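Local coordinates for protein monomethylamine methyltransferase MtmB1 (Methanosarcina barkeri, PDB 1NTH) that catalyses the transfer of the methyl group of monomethylamine to the corrinoid cofactor of its partner protein MtmC, a step in methanogenesis from methylamine, at residues 109-114 against 153-158; 137-142 against 429-434; 146-151 against 189-194; 368-371 against 376-379. All coordinates share one frame; numbering follows the deposited sequence. Where two conformers were deposited one is given.

Contact 1 (109-114 against 153-158); sequences DAVNVR and VDTIVN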
# COMPACT_ATOMS: atom_id res chain seq x y z
N ASP A 109 6.43 14.90 -8.15
CA ASP A 109 7.17 15.90 -7.39
C ASP A 109 8.49 15.45 -6.77
O ASP A 109 9.19 16.25 -6.14
CB ASP A 109 6.24 16.45 -6.31
CG ASP A 109 4.86 16.81 -6.86
OD1 ASP A 109 3.84 16.31 -6.33
OD2 ASP A 109 4.80 17.58 -7.84
N ALA A 110 8.85 14.19 -6.96
CA ALA A 110 10.10 13.67 -6.41
C ALA A 110 11.30 14.29 -7.12
O ALA A 110 11.21 14.70 -8.28
CB ALA A 110 10.13 12.15 -6.56
N VAL A 111 12.42 14.38 -6.41
CA VAL A 111 13.64 14.92 -7.00
C VAL A 111 14.85 14.07 -6.63
O VAL A 111 14.90 13.49 -5.55
CB VAL A 111 13.91 16.39 -6.57
CG1 VAL A 111 12.80 17.29 -7.08
CG2 VAL A 111 14.02 16.48 -5.05
N ASN A 112 15.80 13.99 -7.55
CA ASN A 112 17.01 13.22 -7.31
C ASN A 112 18.11 14.10 -6.74
O ASN A 112 18.36 15.20 -7.24
CB ASN A 112 17.53 12.60 -8.61
CG ASN A 112 16.54 11.65 -9.23
OD1 ASN A 112 15.73 12.03 -10.09
ND2 ASN A 112 16.57 10.40 -8.79
N VAL A 113 18.74 13.62 -5.68
CA VAL A 113 19.84 14.35 -5.06
C VAL A 113 21.12 13.59 -5.39
O VAL A 113 21.31 12.46 -4.94
CB VAL A 113 19.68 14.43 -3.53
CG1 VAL A 113 20.84 15.23 -2.93
CG2 VAL A 113 18.35 15.07 -3.18
N ARG A 114 21.97 14.20 -6.20
CA ARG A 114 23.23 13.59 -6.61
C ARG A 114 24.39 14.53 -6.30
O ARG A 114 24.20 15.73 -6.13
CB ARG A 114 23.20 13.24 -8.10
CG ARG A 114 22.05 12.30 -8.47
CD ARG A 114 22.19 11.74 -9.88
NE ARG A 114 21.13 10.80 -10.21
CZ ARG A 114 20.05 11.10 -10.94
NH1 ARG A 114 19.89 12.33 -11.42
NH2 ARG A 114 19.14 10.17 -11.19
N VAL A 153 11.51 26.21 -5.89
CA VAL A 153 11.63 25.31 -4.75
C VAL A 153 11.37 23.84 -5.10
O VAL A 153 10.38 23.51 -5.75
CB VAL A 153 10.67 25.77 -3.62
CG1 VAL A 153 10.79 24.85 -2.41
CG2 VAL A 153 11.00 27.20 -3.21
N ASP A 154 12.28 22.97 -4.66
CA ASP A 154 12.20 21.53 -4.91
C ASP A 154 11.61 20.73 -3.75
O ASP A 154 10.82 19.80 -3.96
CB ASP A 154 13.59 20.97 -5.22
CG ASP A 154 14.18 21.55 -6.48
OD1 ASP A 154 13.54 21.42 -7.54
OD2 ASP A 154 15.29 22.12 -6.41
N THR A 155 12.01 21.07 -2.53
CA THR A 155 11.54 20.41 -1.32
C THR A 155 11.25 21.49 -0.29
O THR A 155 11.63 22.65 -0.48
CB THR A 155 12.60 19.44 -0.74
OG1 THR A 155 13.77 20.18 -0.37
CG2 THR A 155 12.98 18.39 -1.77
N ILE A 156 10.59 21.11 0.80
CA ILE A 156 10.24 22.07 1.84
C ILE A 156 11.00 21.83 3.14
O ILE A 156 11.18 20.69 3.55
CB ILE A 156 8.73 21.98 2.20
CG1 ILE A 156 7.86 22.23 0.96
CG2 ILE A 156 8.39 22.97 3.32
CD1 ILE A 156 8.01 23.61 0.35
N VAL A 157 11.46 22.90 3.77
CA VAL A 157 12.09 22.76 5.08
C VAL A 157 11.05 23.37 6.03
O VAL A 157 10.71 24.54 5.94
CB VAL A 157 13.45 23.49 5.20
CG1 VAL A 157 13.37 24.91 4.66
CG2 VAL A 157 13.89 23.49 6.65
N ASN A 158 10.55 22.53 6.93
CA ASN A 158 9.49 22.91 7.86
C ASN A 158 9.73 24.08 8.82
O ASN A 158 10.84 24.30 9.30
CB ASN A 158 9.09 21.70 8.70
CG ASN A 158 8.65 20.52 7.86
OD1 ASN A 158 8.63 20.59 6.62
ND2 ASN A 158 8.29 19.43 8.52
O HOH W 1 10.35 16.89 -3.61
O HOH W 2 9.54 19.02 -6.41

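Contact 2 (137-142 against 429-434); sequences EDVFMP and YDVKTV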
# COMPACT_ATOMS: atom_id res chain seq x y z
N GLU A 137 -0.06 29.54 14.09
CA GLU A 137 -0.92 28.43 13.69
C GLU A 137 -1.93 28.79 12.60
O GLU A 137 -2.11 28.02 11.65
CB GLU A 137 -1.66 27.87 14.91
CG GLU A 137 -2.39 26.56 14.63
CD GLU A 137 -3.03 25.92 15.86
OE1 GLU A 137 -3.59 24.82 15.72
OE2 GLU A 137 -2.97 26.52 16.96
N ASP A 138 -2.58 29.95 12.71
CA ASP A 138 -3.58 30.31 11.71
C ASP A 138 -3.08 30.57 10.29
O ASP A 138 -3.88 30.72 9.38
CB ASP A 138 -4.42 31.50 12.19
CG ASP A 138 -3.59 32.73 12.53
OD1 ASP A 138 -2.45 32.85 12.04
OD2 ASP A 138 -4.10 33.59 13.28
N VAL A 139 -1.77 30.64 10.11
CA VAL A 139 -1.23 30.85 8.76
C VAL A 139 -0.16 29.80 8.45
O VAL A 139 0.63 29.97 7.53
CB VAL A 139 -0.60 32.25 8.59
CG1 VAL A 139 -1.68 33.32 8.67
CG2 VAL A 139 0.47 32.49 9.65
N PHE A 140 -0.16 28.71 9.21
CA PHE A 140 0.85 27.68 8.99
C PHE A 140 0.81 27.14 7.57
O PHE A 140 1.85 27.03 6.91
CB PHE A 140 0.68 26.53 10.00
CG PHE A 140 1.95 25.77 10.25
CD1 PHE A 140 3.01 26.38 10.92
CD2 PHE A 140 2.09 24.46 9.80
CE1 PHE A 140 4.20 25.69 11.13
CE2 PHE A 140 3.28 23.77 10.01
CZ PHE A 140 4.34 24.38 10.67
N MET A 141 -0.38 26.80 7.07
CA MET A 141 -0.46 26.28 5.71
C MET A 141 -0.14 27.34 4.65
O MET A 141 0.66 27.10 3.76
CB MET A 141 -1.82 25.63 5.46
CG MET A 141 -1.94 24.26 6.12
SD MET A 141 -3.41 23.33 5.63
CE MET A 141 -3.10 23.11 3.91
N PRO A 142 -0.76 28.54 4.75
CA PRO A 142 -0.48 29.58 3.76
C PRO A 142 1.01 29.90 3.64
O PRO A 142 1.54 30.03 2.54
CB PRO A 142 -1.29 30.77 4.28
CG PRO A 142 -2.46 30.11 4.91
CD PRO A 142 -1.85 28.95 5.65
N TYR A 429 2.67 39.93 1.96
CA TYR A 429 1.95 39.00 1.09
C TYR A 429 0.46 39.22 1.27
O TYR A 429 0.01 39.70 2.31
CB TYR A 429 2.23 37.54 1.47
CG TYR A 429 3.31 36.84 0.68
CD1 TYR A 429 4.65 37.19 0.82
CD2 TYR A 429 2.99 35.79 -0.19
CE1 TYR A 429 5.65 36.52 0.12
CE2 TYR A 429 3.98 35.11 -0.89
CZ TYR A 429 5.31 35.48 -0.73
OH TYR A 429 6.30 34.82 -1.40
N ASP A 430 -0.30 38.89 0.23
CA ASP A 430 -1.75 38.95 0.31
C ASP A 430 -2.04 37.52 0.76
O ASP A 430 -2.02 36.59 -0.04
CB ASP A 430 -2.36 39.26 -1.06
CG ASP A 430 -2.05 40.68 -1.52
OD1 ASP A 430 -2.27 41.62 -0.72
OD2 ASP A 430 -1.60 40.86 -2.67
N VAL A 431 -2.29 37.36 2.06
CA VAL A 431 -2.53 36.04 2.65
C VAL A 431 -3.60 35.18 1.99
O VAL A 431 -3.43 33.97 1.85
CB VAL A 431 -2.87 36.17 4.15
CG1 VAL A 431 -3.12 34.79 4.75
CG2 VAL A 431 -1.73 36.86 4.88
N LYS A 432 -4.70 35.80 1.58
CA LYS A 432 -5.80 35.05 0.96
C LYS A 432 -5.41 34.31 -0.32
O LYS A 432 -5.83 33.17 -0.52
CB LYS A 432 -6.97 35.99 0.69
CG LYS A 432 -7.74 36.36 1.96
CD LYS A 432 -8.84 37.38 1.71
CE LYS A 432 -8.28 38.78 1.51
NZ LYS A 432 -9.36 39.81 1.47
N THR A 433 -4.60 34.93 -1.16
CA THR A 433 -4.19 34.31 -2.41
C THR A 433 -2.74 33.81 -2.37
O THR A 433 -2.24 33.23 -3.33
CB THR A 433 -4.33 35.28 -3.59
OG1 THR A 433 -3.59 36.48 -3.30
CG2 THR A 433 -5.79 35.63 -3.81
N VAL A 434 -2.09 34.03 -1.23
CA VAL A 434 -0.70 33.62 -1.03
C VAL A 434 0.20 34.16 -2.14
O VAL A 434 0.94 33.41 -2.77
CB VAL A 434 -0.58 32.08 -0.96
CG1 VAL A 434 0.80 31.69 -0.44
CG2 VAL A 434 -1.66 31.51 -0.06

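Contact 3 (146-151 against 189-194); sequences SYALEK and NACAMA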
# COMPACT_ATOMS: atom_id res chain seq x y z
N SER A 146 3.47 29.34 0.28
CA SER A 146 4.22 30.37 -0.43
C SER A 146 5.53 29.84 -1.00
O SER A 146 6.12 30.45 -1.89
CB SER A 146 4.48 31.60 0.46
OG SER A 146 5.53 31.37 1.39
N TYR A 147 5.99 28.70 -0.48
CA TYR A 147 7.22 28.09 -0.98
C TYR A 147 6.88 27.06 -2.04
O TYR A 147 7.53 26.99 -3.09
CB TYR A 147 8.01 27.42 0.14
CG TYR A 147 8.49 28.39 1.20
CD1 TYR A 147 7.66 28.76 2.25
CD2 TYR A 147 9.77 28.94 1.13
CE1 TYR A 147 8.09 29.65 3.23
CE2 TYR A 147 10.21 29.84 2.10
CZ TYR A 147 9.37 30.19 3.14
OH TYR A 147 9.81 31.05 4.12
N ALA A 148 5.85 26.26 -1.78
CA ALA A 148 5.44 25.22 -2.73
C ALA A 148 4.97 25.83 -4.04
O ALA A 148 5.12 25.21 -5.10
CB ALA A 148 4.33 24.36 -2.13
N LEU A 149 4.42 27.04 -3.98
CA LEU A 149 3.95 27.72 -5.19
C LEU A 149 5.09 28.23 -6.06
O LEU A 149 4.88 28.60 -7.22
CB LEU A 149 3.03 28.88 -4.80
CG LEU A 149 1.64 28.48 -4.28
CD1 LEU A 149 0.94 29.69 -3.69
CD2 LEU A 149 0.82 27.88 -5.42
N GLU A 150 6.30 28.26 -5.51
CA GLU A 150 7.47 28.72 -6.26
C GLU A 150 8.10 27.56 -7.02
O GLU A 150 8.53 26.58 -6.41
CB GLU A 150 8.52 29.31 -5.30
CG GLU A 150 8.12 30.61 -4.62
CD GLU A 150 7.96 31.76 -5.60
OE1 GLU A 150 8.68 31.78 -6.62
OE2 GLU A 150 7.12 32.65 -5.34
N LYS A 151 8.17 27.65 -8.34
CA LYS A 151 8.79 26.58 -9.13
C LYS A 151 10.27 26.42 -8.79
O LYS A 151 10.86 25.36 -9.05
CB LYS A 151 8.62 26.84 -10.63
CG LYS A 151 7.23 26.50 -11.14
CD LYS A 151 7.18 26.49 -12.65
CE LYS A 151 5.85 25.93 -13.14
NZ LYS A 151 5.81 25.82 -14.62
N ASN A 189 -0.20 19.09 3.09
CA ASN A 189 -1.52 19.50 2.62
C ASN A 189 -1.39 20.80 1.84
O ASN A 189 -2.08 21.04 0.83
CB ASN A 189 -2.44 19.74 3.84
CG ASN A 189 -3.71 18.89 3.82
OD1 ASN A 189 -4.55 19.04 2.92
ND2 ASN A 189 -3.86 17.99 4.82
N ALA A 190 -0.46 21.63 2.30
CA ALA A 190 -0.19 22.92 1.67
C ALA A 190 0.42 22.67 0.31
O ALA A 190 0.08 23.35 -0.66
CB ALA A 190 0.77 23.71 2.54
N CYS A 191 1.35 21.71 0.25
CA CYS A 191 2.00 21.37 -1.00
C CYS A 191 0.96 20.86 -1.99
O CYS A 191 1.02 21.19 -3.17
CB CYS A 191 3.07 20.32 -0.75
SG CYS A 191 4.50 20.94 0.19
N ALA A 192 0.01 20.06 -1.50
CA ALA A 192 -1.04 19.52 -2.37
C ALA A 192 -1.88 20.65 -2.95
O ALA A 192 -2.26 20.61 -4.13
CB ALA A 192 -1.92 18.56 -1.59
N MET A 193 -2.18 21.65 -2.13
CA MET A 193 -2.97 22.79 -2.59
C MET A 193 -2.22 23.59 -3.65
O MET A 193 -2.84 24.30 -4.46
CB MET A 193 -3.36 23.69 -1.41
CG MET A 193 -4.45 23.07 -0.55
SD MET A 193 -5.04 24.21 0.72
CE MET A 193 -5.75 25.47 -0.31
N ALA A 194 -0.90 23.48 -3.65
CA ALA A 194 -0.07 24.17 -4.63
C ALA A 194 0.14 23.29 -5.86
O ALA A 194 0.92 23.63 -6.75
CB ALA A 194 1.28 24.54 -4.01

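Contact 4 (368-371 against 376-379); sequences ASAK and DKTT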
# COMPACT_ATOMS: atom_id res chain seq x y z
N ALA A 368 15.78 31.33 6.71
CA ALA A 368 15.30 31.73 8.02
C ALA A 368 15.61 33.21 8.22
O ALA A 368 16.53 33.58 8.95
CB ALA A 368 15.97 30.90 9.10
N SER A 369 14.84 34.05 7.54
CA SER A 369 15.01 35.49 7.61
C SER A 369 14.86 36.01 9.04
O SER A 369 14.26 35.35 9.89
CB SER A 369 14.00 36.17 6.69
OG SER A 369 14.11 35.63 5.38
N ALA A 370 15.41 37.20 9.29
CA ALA A 370 15.35 37.80 10.62
C ALA A 370 15.97 36.85 11.64
O ALA A 370 15.52 36.76 12.79
CB ALA A 370 13.91 38.12 11.00
N LYS A 371 17.01 36.14 11.21
CA LYS A 371 17.74 35.19 12.04
C LYS A 371 16.86 34.04 12.55
O LYS A 371 17.24 33.33 13.49
CB LYS A 371 18.39 35.91 13.23
CG LYS A 371 19.34 37.02 12.80
CD LYS A 371 20.00 37.70 13.98
CE LYS A 371 20.80 38.91 13.51
NZ LYS A 371 21.45 39.62 14.65
N ASP A 376 6.56 34.55 12.06
CA ASP A 376 6.04 34.84 10.72
C ASP A 376 6.93 35.66 9.78
O ASP A 376 6.46 36.09 8.73
CB ASP A 376 4.66 35.49 10.83
CG ASP A 376 3.65 34.61 11.53
OD1 ASP A 376 3.76 33.36 11.41
OD2 ASP A 376 2.72 35.14 12.19
N LYS A 377 8.19 35.86 10.14
CA LYS A 377 9.07 36.63 9.26
C LYS A 377 9.91 35.79 8.31
O LYS A 377 11.14 35.84 8.34
CB LYS A 377 9.95 37.59 10.07
CG LYS A 377 9.17 38.77 10.64
CD LYS A 377 10.06 39.95 10.99
CE LYS A 377 9.22 41.14 11.43
NZ LYS A 377 10.04 42.35 11.71
N THR A 378 9.23 35.02 7.47
CA THR A 378 9.86 34.18 6.45
C THR A 378 8.83 33.99 5.35
O THR A 378 7.66 33.72 5.63
CB THR A 378 10.23 32.77 6.99
OG1 THR A 378 9.05 32.10 7.44
CG2 THR A 378 11.23 32.86 8.12
N THR A 379 9.24 34.16 4.09
CA THR A 379 8.31 33.97 2.98
C THR A 379 9.01 33.31 1.79
O THR A 379 10.24 33.32 1.70
CB THR A 379 7.70 35.29 2.47
OG1 THR A 379 8.62 35.92 1.57
CG2 THR A 379 7.41 36.24 3.64

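Contact 1 (109-114 against 153-158)
Val111 leans its two methyl groups on Asp154 and Thr155 where a two-stranded antiparallel hairpin, 101-104 with 111-114, meets the start of a parallel strand of the TIM barrel. Its CB points at the barrel segment, and the chi1 of -64° sends the methyls to different neighbours. CG2, wedged between the backbone N and the carbonyl carbon, lies 3.9 Å from CG2 of Thr155; CG1, trans to the carbonyl carbon, approaches CB of Asp154 at 4.2 Å. The Val111 side chain runs roughly perpendicular to that of Asp154 and at a slant to that of Thr155.

Both barrel residues offer carbon here and use their oxygens elsewhere. With chi1 at 62°, Thr155 presents its methyl to the valine while OG1 bonds NE2 of Gln127; Asp154 sends OD2 to the backbone N of Val126. Both partners belong to the neighbouring strand 125-128, so the polar ends tie 154-155 to the adjacent barrel strand. At the other end, Asp109 turns its carboxylate to the backbone N of Gly198 and to Ser253 of a second subunit.

The backbones are joined by water. The carbonyl oxygens Asp109 O and Asp154 O stand 4.5 Å apart, and two waters bridge them, one on either side of the line between the oxygens, each donating to both. The first lies 2.9 Å from Asp109 O, the second 2.8 Å from the same atom.

Contact 2 (137-142 against 429-434)
Pro142 lies against two valines, its CB 4.4 Å from CG1 of Val431 and equally far from CG2 of Val434. The same CG1 of Val431 also faces CG1 of Val139 at 4.4 Å, so one methyl serves two residues of the opposite segment. The closest approach is to the backbone: CG1 of Val434 comes within 3.5 Å of the carbonyl oxygen of Pro142. In Val434 CG1 is trans to the backbone N (chi1 -167°), which brings this methyl to the carbonyl and leaves CG2 for the proline ring.

Val139 is the N-cap residue of helix 140-148, and Pro142 sits in its first turn, where a proline fits readily because the first-turn nitrogens have no helical acceptor. Facing them is the connection of a small antiparallel hairpin, 429-430 with 435-436. Val431 to Val434 make its turn, and Val434 adopts a left-handed backbone conformation (phi 54°, psi 52°) with its N weakly bonded to Asp430 O.

Further out, helix 425-428 supports both sides, Phe425 touching Pro142 and Val431, and Gln426 touching Val139 and Val431. Leu149 packs on Val434. Ahead of the helix, Glu137 anchors its carboxylate to Ser163 OG and to the backbone N atoms of Arg165 and Gly166, while Met141 extends to Leu186 of the fourth subunit.

Contact 3 (146-151 against 189-194)
Helix 140-148 and helix 174-193 meet at their C-terminal ends, and small side chains let them come close: the CA atoms of Ala148 and Cys191 are 5.4 Å apart, as are those of Leu149 and Ala194. At the centre two methyls face each other, CB of Ala148 lying 3.6 Å from CB of Ala194. The Ala148 methyl also presses on the backbone of the other helix, 4.0 Å from CA of Cys191, with SG of Cys191 alongside it at 4.1 Å.

Leu149 adds a second layer over Ala194. Its CB does not aim straight at the other segment, but with CG trans to the carbonyl carbon (chi1 -72°) the branch swings back, and CD2 reaches CB of Ala194 at 3.7 Å. The alanine methyl thus touches Ala148 on one flank and the leucine branch on another.

Two backbone carbonyls beside the contact are bonded from outside: Ala148 O accepts from NH1 of Arg196, just beyond helix 174-193, and Met193 O from NH1 of Arg165 of the fourth subunit. Small buried residues let the ends of two neighbouring helices on the outside of a TIM barrel come close, with strand 155-156 between them in sequence.

Contact 4 (368-371 against 376-379)
Ser369 and Lys377 meet carbon to oxygen. CB of Ser369 points at the opposite segment and rests 3.3 Å from the carbonyl oxygen of Lys377, while OG is turned aside, 4.2 Å from that same oxygen. The hydroxyl lies trans to the carbonyl carbon of its own residue (chi1 -54°), which sends it to OE1 of Glu382 in the following helix.

Next to this pair, Ala370 and Lys377 bring their CB atoms together at 4.1 Å. The lysine starts toward the alanine and then leaves: beyond CG its chain is extended, carrying NZ away to the carbonyl oxygens of Ala421 and Gly422. Its root therefore packs as an apolar surface while its ammonium group binds another loop.

On the other flank, Thr378 applies its methyl to the backbone. CG2 stands 3.8 Å from the N of Ser369 and 4.2 Å from CA of Ala368. A chi1 of 60° places OG1 between the backbone N and the carbonyl carbon and puts the methyl trans to that carbon, facing 368-371. The CB of Ala368 itself points away, to Thr131 and Ser133.

Thr379 closes the segment as the N-cap of helix 380-393. Its OG1 accepts from the N of Met381 and also bonds OE2 of Glu382, so one carboxylate holds Ser369 and Thr379 through its two oxygens. This is a folded beta-alpha loop of a TIM barrel, running from strand 363-366 to helix 380-393, the barrel end where enzymes of this fold carry their active sites.

In the fold
Contacts 2 and 3 share helix 140-148, gripped near its start by the 429-434 turn and at its end by helix 174-193; their centres are 11 Å apart. Strand 155-156 of contact 1 follows that helix in the chain; the centre of contact 1 is 12 Å from that of contact 3, and Ile156 joins them by setting CG1 3.7 Å from SG of Cys191. Tyr147 leads from contact 3 to contact 4, with OH 3.2 Å from the N of Thr379, and Tyr429 brings contact 2 to the same threonine, CE1 lying 3.4 Å from OG1. Subunit neighbours differ: contacts 1 and 3 touch the second subunit, contacts 2 and 3 the fourth, whereas contact 4 lies within its own chain.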